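Local coordinates for protein arginine--tRNA ligase (Campylobacter jejuni, PDB 3FNR) that catalyses the ATP-dependent attachment of L-arginine to its cognate tRNA, yielding L-arginyl-tRNA(Arg), AMP and diphosphate, at residues Tyr84-Ser89 with Glu113-Leu118; Lys128-Glu133 with Pro137-Trp142; Thr72-Asn77 with Lys146-Ile151; Glu156-Lys161 with Ile294-Val299. The protein carries 1 engineered substitution. All blocks are in the same frame, centred on the assembly; numbering follows the deposited sequence.

Overall arrangement
From the N terminus, contact 3 opens first, on strand 69-76 of the central, mostly parallel sheet of the catalytic domain. The chain then leaves through helices 80-98 and 113-126, which contact 1 joins, and turns back in the loop that contact 2 packs on the start of helix 136-157. Further along that helix, residues 146-151 close contact 3, so contacts 1 and 2, in series, are both nested within its loop. Contact 4 opens at the helix end and closes 133 residues later at helix 296-303; none of the loops cross. Contacts 2, 3 and 4 all use helix 136-157, tying the helical excursion to the sheet and to helix 296-303.

Contact 1. Residues Tyr84-Ser89 with Glu113-Leu118; sequences YLLGLS and EYIVDL
Ile115 extends from helix 113-126 toward Leu86 and Ser89 of helix 80-98, forming a small apolar helix-helix contact in the helical excursion inserted after strand 69-76 of the class I catalytic domain. The CB of Ile115 is directed toward the other helix, and the contact begins one bond further out, where CG1 comes up to Ser89 CB at 4.3 Å, beside the start of the serine side chain. At the tip, CD1 lies 4.2 Å from Leu86 CD1. The two residues do not meet head on: their side chains run past each other in opposite directions, so the methyl ends touch alongside. Leu86 CB is turned to the flank, and the torsion placing CG opposite the backbone N (chi1 180°) carries the end of the side chain, CD1, nearer to Ile115. Tyr110 of the preceding loop also packs on Ile115.

The contact is buried and carried by carbon atoms, and its polar member, Ser89 OG, is satisfied by its own helix and by the loop: it donates to Leu85 O and accepts the N-H of Tyr110, which links the serine to the loop ahead of helix 113-126. Next to Ile115, the phenol OH of Tyr114 bonds the carbonyl of Thr42 in the HIGH motif. Leu85 O takes two donors, Ser89 N at 2.8 Å and Ser89 OG at 2.7 Å, which reach it from opposite faces of the carbonyl plane; OG stands 35° out of that plane.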
loop_
_atom_site.group_PDB
_atom_site.type_symbol
_atom_site.label_atom_id
_atom_site.label_comp_id
_atom_site.label_asym_id
_atom_site.label_seq_id
_atom_site.Cartn_x
_atom_site.Cartn_y
_atom_site.Cartn_z
ATOM N N TYR A 84 17.929 -0.173 19.966
ATOM C CA TYR A 84 19.199 -0.529 20.612
ATOM C C TYR A 84 19.861 -1.731 19.941
ATOM O O TYR A 84 21.045 -1.670 19.595
ATOM C CB TYR A 84 19.011 -0.786 22.117
ATOM C CG TYR A 84 20.307 -1.001 22.887
ATOM C CD1 TYR A 84 21.083 0.086 23.308
ATOM C CD2 TYR A 84 20.753 -2.290 23.203
ATOM C CE1 TYR A 84 22.273 -0.105 24.021
ATOM C CE2 TYR A 84 21.943 -2.491 23.908
ATOM C CZ TYR A 84 22.697 -1.395 24.312
ATOM O OH TYR A 84 23.868 -1.592 25.011
ATOM N N LEU A 85 19.080 -2.795 19.736
ATOM C CA LEU A 85 19.551 -4.030 19.102
ATOM C C LEU A 85 20.133 -3.802 17.699
ATOM O O LEU A 85 21.091 -4.470 17.310
ATOM C CB LEU A 85 18.425 -5.075 19.038
ATOM C CG LEU A 85 18.698 -6.526 19.472
ATOM C CD1 LEU A 85 17.532 -7.447 19.118
ATOM C CD2 LEU A 85 20.000 -7.098 18.925
ATOM N N LEU A 86 19.556 -2.866 16.950
ATOM C CA LEU A 86 20.097 -2.487 15.645
ATOM C C LEU A 86 21.500 -1.870 15.769
ATOM O O LEU A 86 22.383 -2.182 14.974
ATOM C CB LEU A 86 19.147 -1.531 14.917
ATOM C CG LEU A 86 19.567 -1.048 13.530
ATOM C CD1 LEU A 86 19.395 -2.166 12.497
ATOM C CD2 LEU A 86 18.776 0.197 13.143
ATOM N N GLY A 87 21.694 -1.004 16.764
ATOM C CA GLY A 87 23.015 -0.438 17.057
ATOM C C GLY A 87 23.988 -1.507 17.526
ATOM O O GLY A 87 25.164 -1.498 17.147
ATOM N N LEU A 88 23.481 -2.434 18.339
ATOM C CA LEU A 88 24.251 -3.570 18.841
ATOM C C LEU A 88 24.731 -4.477 17.716
ATOM O O LEU A 88 25.902 -4.857 17.678
ATOM C CB LEU A 88 23.413 -4.385 19.831
ATOM C CG LEU A 88 24.095 -5.572 20.521
ATOM C CD1 LEU A 88 25.137 -5.100 21.531
ATOM C CD2 LEU A 88 23.070 -6.463 21.196
ATOM N N SER A 89 23.818 -4.803 16.802
ATOM C CA SER A 89 24.078 -5.735 15.706
ATOM C C SER A 89 25.118 -5.224 14.717
ATOM O O SER A 89 25.929 -6.006 14.222
ATOM C CB SER A 89 22.775 -6.068 14.975
ATOM O OG SER A 89 21.820 -6.613 15.875
ATOM N N GLU A 113 22.870 -9.418 4.606
ATOM C CA GLU A 113 23.640 -8.604 3.676
ATOM C C GLU A 113 23.515 -7.113 4.002
ATOM O O GLU A 113 24.491 -6.369 3.882
ATOM C CB GLU A 113 23.189 -8.880 2.238
ATOM C CG GLU A 113 24.159 -8.403 1.157
ATOM C CD GLU A 113 23.637 -8.630 -0.261
ATOM O OE1 GLU A 113 22.737 -9.483 -0.450
ATOM O OE2 GLU A 113 24.134 -7.955 -1.192
ATOM N N TYR A 114 22.327 -6.688 4.437
ATOM C CA TYR A 114 22.089 -5.281 4.769
ATOM C C TYR A 114 22.851 -4.837 6.019
ATOM O O TYR A 114 23.254 -3.679 6.115
ATOM C CB TYR A 114 20.585 -4.976 4.899
ATOM C CG TYR A 114 19.980 -5.264 6.262
ATOM C CD1 TYR A 114 19.624 -6.560 6.631
ATOM C CD2 TYR A 114 19.767 -4.234 7.182
ATOM C CE1 TYR A 114 19.064 -6.825 7.883
ATOM C CE2 TYR A 114 19.211 -4.485 8.434
ATOM C CZ TYR A 114 18.861 -5.781 8.778
ATOM O OH TYR A 114 18.314 -6.037 10.013
ATOM N N ILE A 115 23.039 -5.759 6.961
ATOM C CA ILE A 115 23.731 -5.455 8.206
ATOM C C ILE A 115 25.240 -5.285 7.982
ATOM O O ILE A 115 25.871 -4.447 8.634
ATOM C CB ILE A 115 23.384 -6.472 9.356
ATOM C CG1 ILE A 115 23.191 -5.742 10.686
ATOM C CG2 ILE A 115 24.426 -7.575 9.516
ATOM C CD1 ILE A 115 21.821 -5.110 10.854
ATOM N N VAL A 116 25.799 -6.043 7.036
ATOM C CA VAL A 116 27.227 -5.954 6.752
ATOM C C VAL A 116 27.566 -4.746 5.868
ATOM O O VAL A 116 28.644 -4.173 6.006
ATOM C CB VAL A 116 27.853 -7.298 6.228
ATOM C CG1 VAL A 116 27.549 -8.450 7.184
ATOM C CG2 VAL A 116 27.402 -7.637 4.814
ATOM N N ASP A 117 26.637 -4.352 4.989
ATOM C CA ASP A 117 26.805 -3.156 4.143
ATOM C C ASP A 117 26.783 -1.878 4.982
ATOM O O ASP A 117 27.562 -0.946 4.754
ATOM C CB ASP A 117 25.706 -3.073 3.072
ATOM C CG ASP A 117 25.739 -4.236 2.089
ATOM O OD1 ASP A 117 24.763 -4.374 1.318
ATOM O OD2 ASP A 117 26.717 -5.020 2.091
ATOM N N LEU A 118 25.876 -1.865 5.954
ATOM C CA LEU A 118 25.681 -0.754 6.863
ATOM C C LEU A 118 26.852 -0.637 7.840
ATOM O O LEU A 118 27.251 0.470 8.197
ATOM C CB LEU A 118 24.365 -0.958 7.615
ATOM C CG LEU A 118 23.692 0.148 8.420
ATOM C CD1 LEU A 118 23.480 1.408 7.594
ATOM C CD2 LEU A 118 22.374 -0.391 8.937
#

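Contact 2. Residues Lys128-Glu133 with Pro137-Trp142; sequences KEFFSE and PSLADW
Phe130 lays the edge of its ring against the first turns of helix 136-157. Its CZ meets Ser138 CB at 4.0 Å and its CE2 meets Leu139 CG at 4.2 Å, both close to the ring plane, so the helix touches the rim of the phenyl group and not its face. With CG opposite the backbone N (chi1 -173°), the ring is carried from the loop straight to the helix surface, where it crosses the leucine side chain at a slant. The next residue, Phe131, has CG opposite its carbonyl carbon (chi1 -65°), which turns the ring to a different side of Leu139; its CE2 edge reaches Leu139 CD1 at 4.0 Å, the two side chains lying at about a right angle. Leu139 thus offers its branch point to one phenyl edge and a terminal methyl to the other.

The divergence of the two rings goes with a sharp bend. Phe131 is the centre of an inverse gamma turn, in which Ser132 N donates to Phe130 O at 2.9 Å. That same carbonyl accepts a bond from the Asn135 side chain at the approach to the helix. Phe130 also stacks on Phe126 of helix 113-126, whose ring meets Trp142 edge to face. Phe131 packs on Leu91 and Val94 of helix 80-98 and on Ala122 of helix 113-126, while Leu139 rests on Ile90, so the connecting loop is held among three helices.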
loop_
_atom_site.group_PDB
_atom_site.type_symbol
_atom_site.label_atom_id
_atom_site.label_comp_id
_atom_site.label_asym_id
_atom_site.label_seq_id
_atom_site.Cartn_x
_atom_site.Cartn_y
_atom_site.Cartn_z
ATOM N N LYS A 128 37.534 3.378 13.386
ATOM C CA LYS A 128 37.758 2.235 14.285
ATOM C C LYS A 128 37.545 2.548 15.768
ATOM O O LYS A 128 37.020 1.716 16.515
ATOM C CB LYS A 128 39.180 1.706 14.065
ATOM C CG LYS A 128 39.462 0.312 14.612
ATOM C CD LYS A 128 40.662 -0.305 13.899
ATOM C CE LYS A 128 41.997 0.138 14.490
ATOM N NZ LYS A 128 42.499 -0.846 15.487
ATOM N N GLU A 129 37.945 3.759 16.156
ATOM C CA GLU A 129 37.915 4.258 17.535
ATOM C C GLU A 129 36.524 4.251 18.170
ATOM O O GLU A 129 36.385 3.975 19.367
ATOM C CB GLU A 129 38.467 5.689 17.574
ATOM C CG GLU A 129 39.567 5.979 16.547
ATOM C CD GLU A 129 39.665 7.452 16.179
ATOM O OE1 GLU A 129 39.580 7.765 14.972
ATOM O OE2 GLU A 129 39.824 8.296 17.091
ATOM N N PHE A 130 35.520 4.441 17.329
ATOM C CA PHE A 130 34.152 4.687 17.739
ATOM C C PHE A 130 33.494 3.451 18.303
ATOM O O PHE A 130 32.625 3.509 19.132
ATOM C CB PHE A 130 33.391 5.142 16.523
ATOM C CG PHE A 130 32.014 5.592 16.805
ATOM C CD1 PHE A 130 31.778 6.811 17.373
ATOM C CD2 PHE A 130 30.946 4.820 16.460
ATOM C CE1 PHE A 130 30.517 7.223 17.614
ATOM C CE2 PHE A 130 29.702 5.241 16.702
ATOM C CZ PHE A 130 29.487 6.442 17.277
ATOM N N PHE A 131 33.926 2.317 17.827
ATOM C CA PHE A 131 33.200 1.066 18.021
ATOM C C PHE A 131 33.402 0.385 19.375
ATOM O O PHE A 131 34.126 -0.604 19.503
ATOM C CB PHE A 131 33.410 0.131 16.828
ATOM C CG PHE A 131 32.825 0.669 15.562
ATOM C CD1 PHE A 131 33.615 1.373 14.662
ATOM C CD2 PHE A 131 31.468 0.521 15.292
ATOM C CE1 PHE A 131 33.067 1.902 13.499
ATOM C CE2 PHE A 131 30.912 1.045 14.128
ATOM C CZ PHE A 131 31.716 1.737 13.231
ATOM N N SER A 132 32.724 0.942 20.376
ATOM C CA SER A 132 32.645 0.370 21.716
ATOM C C SER A 132 31.196 0.419 22.205
ATOM O O SER A 132 30.370 1.130 21.622
ATOM C CB SER A 132 33.575 1.119 22.683
ATOM O OG SER A 132 33.325 2.515 22.682
ATOM N N GLU A 133 30.905 -0.324 23.278
ATOM C CA GLU A 133 29.549 -0.454 23.840
ATOM C C GLU A 133 28.871 0.849 24.279
ATOM O O GLU A 133 27.643 0.904 24.375
ATOM C CB GLU A 133 29.540 -1.439 25.014
ATOM C CG GLU A 133 29.380 -2.899 24.623
ATOM C CD GLU A 133 28.894 -3.765 25.779
ATOM O OE1 GLU A 133 28.018 -3.309 26.550
ATOM O OE2 GLU A 133 29.383 -4.908 25.912
ATOM N N PRO A 137 23.937 3.568 21.279
ATOM C CA PRO A 137 22.779 4.389 20.895
ATOM C C PRO A 137 23.087 5.542 19.937
ATOM O O PRO A 137 22.179 6.016 19.258
ATOM C CB PRO A 137 22.252 4.925 22.232
ATOM C CG PRO A 137 23.400 4.886 23.145
ATOM C CD PRO A 137 24.288 3.761 22.703
ATOM N N SER A 138 24.342 5.983 19.879
ATOM C CA SER A 138 24.768 6.933 18.849
ATOM C C SER A 138 24.795 6.261 17.475
ATOM O O SER A 138 24.482 6.893 16.458
ATOM C CB SER A 138 26.148 7.514 19.168
ATOM O OG SER A 138 26.093 8.351 20.309
ATOM N N LEU A 139 25.171 4.979 17.469
ATOM C CA LEU A 139 25.245 4.165 16.260
ATOM C C LEU A 139 23.834 3.826 15.784
ATOM O O LEU A 139 23.540 3.926 14.594
ATOM C CB LEU A 139 26.031 2.871 16.534
ATOM C CG LEU A 139 27.023 2.280 15.519
ATOM C CD1 LEU A 139 27.248 0.809 15.832
ATOM C CD2 LEU A 139 26.600 2.451 14.060
ATOM N N ALA A 140 22.981 3.435 16.733
ATOM C CA ALA A 140 21.579 3.113 16.483
ATOM C C ALA A 140 20.779 4.278 15.901
ATOM O O ALA A 140 19.973 4.065 15.004
ATOM C CB ALA A 140 20.926 2.597 17.741
ATOM N N ASP A 141 21.007 5.493 16.404
ATOM C CA ASP A 141 20.353 6.699 15.874
ATOM C C ASP A 141 20.718 6.964 14.415
ATOM O O ASP A 141 19.847 7.281 13.595
ATOM C CB ASP A 141 20.706 7.935 16.709
ATOM C CG ASP A 141 20.040 7.938 18.077
ATOM O OD1 ASP A 141 19.088 7.156 18.300
ATOM O OD2 ASP A 141 20.482 8.730 18.940
ATOM N N TRP A 142 22.013 6.836 14.116
ATOM C CA TRP A 142 22.549 6.987 12.762
ATOM C C TRP A 142 22.013 5.880 11.861
ATOM O O TRP A 142 21.669 6.125 10.705
ATOM C CB TRP A 142 24.083 6.941 12.781
ATOM C CG TRP A 142 24.721 6.896 11.408
ATOM C CD1 TRP A 142 25.027 7.962 10.611
ATOM C CD2 TRP A 142 25.130 5.723 10.686
ATOM N NE1 TRP A 142 25.597 7.530 9.434
ATOM C CE2 TRP A 142 25.672 6.160 9.453
ATOM C CE3 TRP A 142 25.092 4.348 10.961
ATOM C CZ2 TRP A 142 26.171 5.269 8.495
ATOM C CZ3 TRP A 142 25.583 3.462 10.006
ATOM C CH2 TRP A 142 26.115 3.930 8.787
#

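Contact 3. Residues Thr72-Asn77 with Lys146-Ile151; sequences TEYYVN and KMLVLI
Val76 and Leu148 meet tip to tip between strand 69-76 and helix 136-157. The two valine methyls face the forked end of the leucine, each near both of its branches: Val76 CG1 lies 3.9 Å from Leu148 CD1, and Val76 CG2 lies 4.1 Å from Leu148 CD2. Two blunt forks therefore abut. Leu148 CB leaves the helix along its flank, and only the outer part of the side chain bends over to the strand.

Two residues earlier on the same side of the strand, Tyr74 projects toward the helix and crosses Ile151 at about a right angle. With chi1 at -177° the ring is thrown well out from the backbone, so that its far end enters the notch between the two ends of the isoleucine. Tyr74 OH lies 3.6 Å from Ile151 CG2 and 3.7 Å from Ile151 CD1, and CE2 is 4.0 Å from CG2. The other side of the ring comes within 4.3 Å of Leu148 CD1 through CE1, so the tyrosine rests against helix residues one turn apart. Its hydroxyl is satisfied elsewhere, by the carbonyl of Ala39 at the start of the HIGH motif, and Val76 likewise packs on Pro41 of that motif.

The axes of the two segments run roughly antiparallel, at 150°, and approach to 11.9 Å. Helix 136-157 leads on to strand 165-167, which pairs in parallel with strand 69-76; this is the beta-alpha-beta crossover of the Rossmann-like class I catalytic fold, here with two further helices inserted between the first strand and the crossover helix.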
loop_
_atom_site.group_PDB
_atom_site.type_symbol
_atom_site.label_atom_id
_atom_site.label_comp_id
_atom_site.label_asym_id
_atom_site.label_seq_id
_atom_site.Cartn_x
_atom_site.Cartn_y
_atom_site.Cartn_z
ATOM N N THR A 72 -1.849 10.262 4.436
ATOM C CA THR A 72 -1.127 9.048 4.795
ATOM C C THR A 72 0.004 9.330 5.771
ATOM O O THR A 72 0.669 10.377 5.694
ATOM C CB THR A 72 -0.559 8.340 3.556
ATOM O OG1 THR A 72 0.154 9.282 2.748
ATOM C CG2 THR A 72 -1.690 7.754 2.742
ATOM N N GLU A 73 0.232 8.372 6.667
ATOM C CA GLU A 73 1.188 8.518 7.748
ATOM C C GLU A 73 1.834 7.179 8.112
ATOM O O GLU A 73 1.198 6.122 8.053
ATOM C CB GLU A 73 0.517 9.178 8.967
ATOM C CG GLU A 73 1.456 9.623 10.085
ATOM C CD GLU A 73 0.822 10.628 11.038
ATOM O OE1 GLU A 73 0.542 10.240 12.193
ATOM O OE2 GLU A 73 0.614 11.805 10.639
ATOM N N TYR A 74 3.112 7.244 8.468
ATOM C CA TYR A 74 3.908 6.085 8.844
ATOM C C TYR A 74 4.431 6.369 10.241
ATOM O O TYR A 74 4.985 7.440 10.497
ATOM C CB TYR A 74 5.064 5.937 7.852
ATOM C CG TYR A 74 5.998 4.746 8.009
ATOM C CD1 TYR A 74 6.851 4.625 9.116
ATOM C CD2 TYR A 74 6.101 3.789 6.999
ATOM C CE1 TYR A 74 7.730 3.548 9.240
ATOM C CE2 TYR A 74 6.987 2.712 7.109
ATOM C CZ TYR A 74 7.795 2.603 8.229
ATOM O OH TYR A 74 8.663 1.547 8.342
ATOM N N TYR A 75 4.251 5.406 11.136
ATOM C CA TYR A 75 4.712 5.532 12.500
ATOM C C TYR A 75 6.058 4.849 12.638
ATOM O O TYR A 75 6.173 3.646 12.386
ATOM C CB TYR A 75 3.708 4.877 13.450
ATOM C CG TYR A 75 4.035 5.038 14.912
ATOM C CD1 TYR A 75 3.801 6.248 15.565
ATOM C CD2 TYR A 75 4.558 3.981 15.652
ATOM C CE1 TYR A 75 4.086 6.403 16.909
ATOM C CE2 TYR A 75 4.858 4.129 16.998
ATOM C CZ TYR A 75 4.614 5.341 17.622
ATOM O OH TYR A 75 4.883 5.492 18.967
ATOM N N VAL A 76 7.062 5.622 13.051
ATOM C CA VAL A 76 8.427 5.124 13.235
ATOM C C VAL A 76 8.661 4.736 14.696
ATOM O O VAL A 76 8.697 5.596 15.564
ATOM C CB VAL A 76 9.483 6.181 12.801
ATOM C CG1 VAL A 76 10.842 5.554 12.692
ATOM C CG2 VAL A 76 9.103 6.837 11.473
ATOM N N ASN A 77 8.809 3.443 14.962
ATOM C CA ASN A 77 9.085 2.953 16.311
ATOM C C ASN A 77 10.553 3.165 16.643
ATOM O O ASN A 77 11.326 2.209 16.693
ATOM C CB ASN A 77 8.750 1.461 16.443
ATOM C CG ASN A 77 7.255 1.189 16.520
ATOM O OD1 ASN A 77 6.626 1.411 17.554
ATOM N ND2 ASN A 77 6.685 0.671 15.431
ATOM N N LYS A 146 19.317 5.557 8.496
ATOM C CA LYS A 146 19.728 4.937 7.236
ATOM C C LYS A 146 18.697 3.898 6.801
ATOM O O LYS A 146 18.361 3.810 5.620
ATOM C CB LYS A 146 21.109 4.284 7.363
ATOM C CG LYS A 146 22.295 5.240 7.495
ATOM C CD LYS A 146 22.920 5.595 6.147
ATOM C CE LYS A 146 22.520 6.983 5.674
ATOM N NZ LYS A 146 23.414 7.468 4.581
ATOM N N MET A 147 18.194 3.127 7.766
ATOM C CA MET A 147 17.153 2.132 7.510
ATOM C C MET A 147 15.829 2.746 7.088
ATOM O O MET A 147 15.113 2.171 6.278
ATOM C CB MET A 147 16.952 1.219 8.719
ATOM C CG MET A 147 18.114 0.275 8.998
ATOM S SD MET A 147 18.460 -0.930 7.704
ATOM C CE MET A 147 19.554 -0.019 6.613
ATOM N N LEU A 148 15.518 3.913 7.633
ATOM C CA LEU A 148 14.329 4.648 7.240
ATOM C C LEU A 148 14.468 5.164 5.817
ATOM O O LEU A 148 13.483 5.234 5.083
ATOM C CB LEU A 148 14.073 5.808 8.201
ATOM C CG LEU A 148 12.620 6.210 8.441
ATOM C CD1 LEU A 148 11.803 5.035 8.957
ATOM C CD2 LEU A 148 12.569 7.361 9.422
ATOM N N VAL A 149 15.693 5.528 5.438
ATOM C CA VAL A 149 16.014 5.887 4.061
ATOM C C VAL A 149 15.829 4.656 3.164
ATOM O O VAL A 149 15.228 4.763 2.087
ATOM C CB VAL A 149 17.444 6.516 3.933
ATOM C CG1 VAL A 149 17.993 6.415 2.509
ATOM C CG2 VAL A 149 17.431 7.969 4.381
ATOM N N LEU A 150 16.305 3.499 3.641
ATOM C CA LEU A 150 16.162 2.222 2.937
ATOM C C LEU A 150 14.697 1.818 2.748
ATOM O O LEU A 150 14.296 1.423 1.649
ATOM C CB LEU A 150 16.935 1.093 3.644
ATOM C CG LEU A 150 16.923 -0.278 2.939
ATOM C CD1 LEU A 150 17.469 -0.210 1.500
ATOM C CD2 LEU A 150 17.688 -1.330 3.731
ATOM N N ILE A 151 13.915 1.918 3.823
ATOM C CA ILE A 151 12.496 1.585 3.796
ATOM C C ILE A 151 11.765 2.504 2.812
ATOM O O ILE A 151 10.970 2.035 1.998
ATOM C CB ILE A 151 11.886 1.653 5.204
ATOM C CG1 ILE A 151 12.312 0.419 6.012
ATOM C CG2 ILE A 151 10.350 1.757 5.141
ATOM C CD1 ILE A 151 12.114 0.576 7.522
#

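Contact 4. Residues Glu156-Lys161 with Ile294-Val299; sequences EQAKIK and ILMSDV
Met296 CE touches Ala158 CB at 3.6 Å, a buried apolar contact next to a more open polar one between Gln157 and Ser297. The chains of Met296 and Gln157 run in nearly opposite directions, each toward the other segment. Met296 starts extended, with CG lying opposite the backbone N (chi1 -177°), and only at the thioether does it bend, chi3 139°, to set its methyl on the alanine. The glutamine is stretched out, chi2 at 179°, and its amide arrives beside Ser297.

On the polar side, Gln157 OE1 and Ser297 OG stand 3.3 Å apart. A water molecule bridges them: it donates to Gln157 OE1 at 2.7 Å and lies 3.2 Å from Ser297 OG. The amide nitrogen of Gln157 adds a weak bond to Asp301 further along helix 296-303, so the amide oxygen is held by the water and the nitrogen weakly by Asp301.

Gln157 and Ala158 lie where helix 136-157 ends. Lys159, with positive phi, is the C-prime residue of a Schellman motif: Lys159 N bonds Glu156 O at 2.9 Å and Ile160 N bonds Leu155 O. Two carbonyls of the turn itself are taken up by arginines, Ala158 O by Arg309 and Lys159 O by Arg61. On the other segment, Ile294 and Met296 make backbone bonds to Ile47 and Leu45 of the HIGH motif. The contact thus joins a capped helix end to the helix that follows the KMSK-type loop, near the two signature elements of class I aminoacyl-tRNA synthetases.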
loop_
_atom_site.group_PDB
_atom_site.type_symbol
_atom_site.label_atom_id
_atom_site.label_comp_id
_atom_site.label_asym_id
_atom_site.label_seq_id
_atom_site.Cartn_x
_atom_site.Cartn_y
_atom_site.Cartn_z
ATOM N N GLU A 156 9.427 3.214 -2.596
ATOM C CA GLU A 156 9.482 3.970 -3.844
ATOM C C GLU A 156 9.639 3.028 -5.034
ATOM O O GLU A 156 9.129 3.296 -6.118
ATOM C CB GLU A 156 10.634 4.971 -3.806
ATOM C CG GLU A 156 10.272 6.375 -4.277
ATOM C CD GLU A 156 10.143 6.506 -5.788
ATOM O OE1 GLU A 156 9.038 6.266 -6.327
ATOM O OE2 GLU A 156 11.146 6.885 -6.432
ATOM N N GLN A 157 10.349 1.925 -4.813
ATOM C CA GLN A 157 10.504 0.860 -5.800
ATOM C C GLN A 157 9.155 0.279 -6.232
ATOM O O GLN A 157 8.970 -0.070 -7.395
ATOM C CB GLN A 157 11.392 -0.245 -5.236
ATOM C CG GLN A 157 12.039 -1.117 -6.284
ATOM C CD GLN A 157 12.924 -2.190 -5.686
ATOM O OE1 GLN A 157 13.063 -2.291 -4.468
ATOM N NE2 GLN A 157 13.536 -2.996 -6.545
ATOM N N ALA A 158 8.214 0.203 -5.292
ATOM C CA ALA A 158 6.855 -0.257 -5.572
ATOM C C ALA A 158 5.891 0.894 -5.854
ATOM O O ALA A 158 4.666 0.711 -5.804
ATOM C CB ALA A 158 6.351 -1.089 -4.432
ATOM N N LYS A 159 6.449 2.069 -6.157
ATOM C CA LYS A 159 5.687 3.287 -6.488
ATOM C C LYS A 159 4.856 3.833 -5.313
ATOM O O LYS A 159 3.791 4.438 -5.507
ATOM C CB LYS A 159 4.824 3.104 -7.759
ATOM C CG LYS A 159 5.548 2.475 -8.959
ATOM C CD LYS A 159 6.556 3.424 -9.600
ATOM C CE LYS A 159 7.399 2.715 -10.669
ATOM N NZ LYS A 159 8.352 1.707 -10.104
ATOM N N ILE A 160 5.365 3.630 -4.100
ATOM C CA ILE A 160 4.680 4.067 -2.886
ATOM C C ILE A 160 5.447 5.179 -2.181
ATOM O O ILE A 160 6.614 5.016 -1.825
ATOM C CB ILE A 160 4.441 2.881 -1.909
ATOM C CG1 ILE A 160 3.596 1.796 -2.596
ATOM C CG2 ILE A 160 3.784 3.371 -0.611
ATOM C CD1 ILE A 160 3.703 0.393 -1.969
ATOM N N LYS A 161 4.783 6.315 -1.998
ATOM C CA LYS A 161 5.300 7.402 -1.167
ATOM C C LYS A 161 4.274 7.726 -0.082
ATOM O O LYS A 161 3.093 7.888 -0.374
ATOM C CB LYS A 161 5.565 8.649 -2.012
ATOM C CG LYS A 161 6.735 8.536 -2.973
ATOM C CD LYS A 161 6.881 9.822 -3.781
ATOM C CE LYS A 161 8.017 9.734 -4.794
ATOM N NZ LYS A 161 9.350 9.732 -4.137
ATOM N N ILE A 294 12.311 -13.169 3.636
ATOM C CA ILE A 294 12.168 -12.751 2.243
ATOM C C ILE A 294 11.859 -11.253 2.209
ATOM O O ILE A 294 10.957 -10.774 2.898
ATOM C CB ILE A 294 11.088 -13.567 1.482
ATOM C CG1 ILE A 294 11.419 -15.062 1.510
ATOM C CG2 ILE A 294 10.954 -13.086 0.034
ATOM C CD1 ILE A 294 10.203 -15.972 1.368
ATOM N N LEU A 295 12.625 -10.530 1.404
ATOM C CA LEU A 295 12.552 -9.081 1.327
ATOM C C LEU A 295 11.605 -8.655 0.216
ATOM O O LEU A 295 11.608 -9.248 -0.863
ATOM C CB LEU A 295 13.945 -8.513 1.025
ATOM C CG LEU A 295 14.993 -8.184 2.099
ATOM C CD1 LEU A 295 15.307 -9.344 3.029
ATOM C CD2 LEU A 295 16.277 -7.686 1.424
ATOM N N MET A 296 10.810 -7.618 0.479
ATOM C CA MET A 296 9.952 -6.986 -0.529
ATOM C C MET A 296 10.782 -6.595 -1.753
ATOM O O MET A 296 10.365 -6.810 -2.893
ATOM C CB MET A 296 9.245 -5.763 0.078
ATOM C CG MET A 296 8.266 -5.043 -0.840
ATOM S SD MET A 296 7.427 -3.676 -0.016
ATOM C CE MET A 296 7.448 -2.460 -1.290
ATOM N N SER A 297 11.970 -6.061 -1.475
ATOM C CA SER A 297 12.982 -5.666 -2.444
ATOM C C SER A 297 13.395 -6.782 -3.399
ATOM O O SER A 297 13.534 -6.549 -4.600
ATOM C CB SER A 297 14.226 -5.210 -1.682
ATOM O OG SER A 297 14.799 -4.075 -2.288
ATOM N N ASP A 298 13.610 -7.978 -2.853
ATOM C CA ASP A 298 14.031 -9.133 -3.637
ATOM C C ASP A 298 12.947 -9.561 -4.622
ATOM O O ASP A 298 13.242 -9.888 -5.773
ATOM C CB ASP A 298 14.390 -10.305 -2.716
ATOM C CG ASP A 298 15.716 -10.102 -1.986
ATOM O OD1 ASP A 298 15.963 -10.846 -1.011
ATOM O OD2 ASP A 298 16.508 -9.215 -2.377
ATOM N N VAL A 299 11.701 -9.544 -4.156
ATOM C CA VAL A 299 10.544 -9.890 -4.978
ATOM C C VAL A 299 10.335 -8.874 -6.108
ATOM O O VAL A 299 10.115 -9.266 -7.254
ATOM C CB VAL A 299 9.280 -10.084 -4.099
ATOM C CG1 VAL A 299 8.020 -10.239 -4.944
ATOM C CG2 VAL A 299 9.460 -11.303 -3.172
HETATM O O HOH W 1 14.773 -0.890 -2.847
#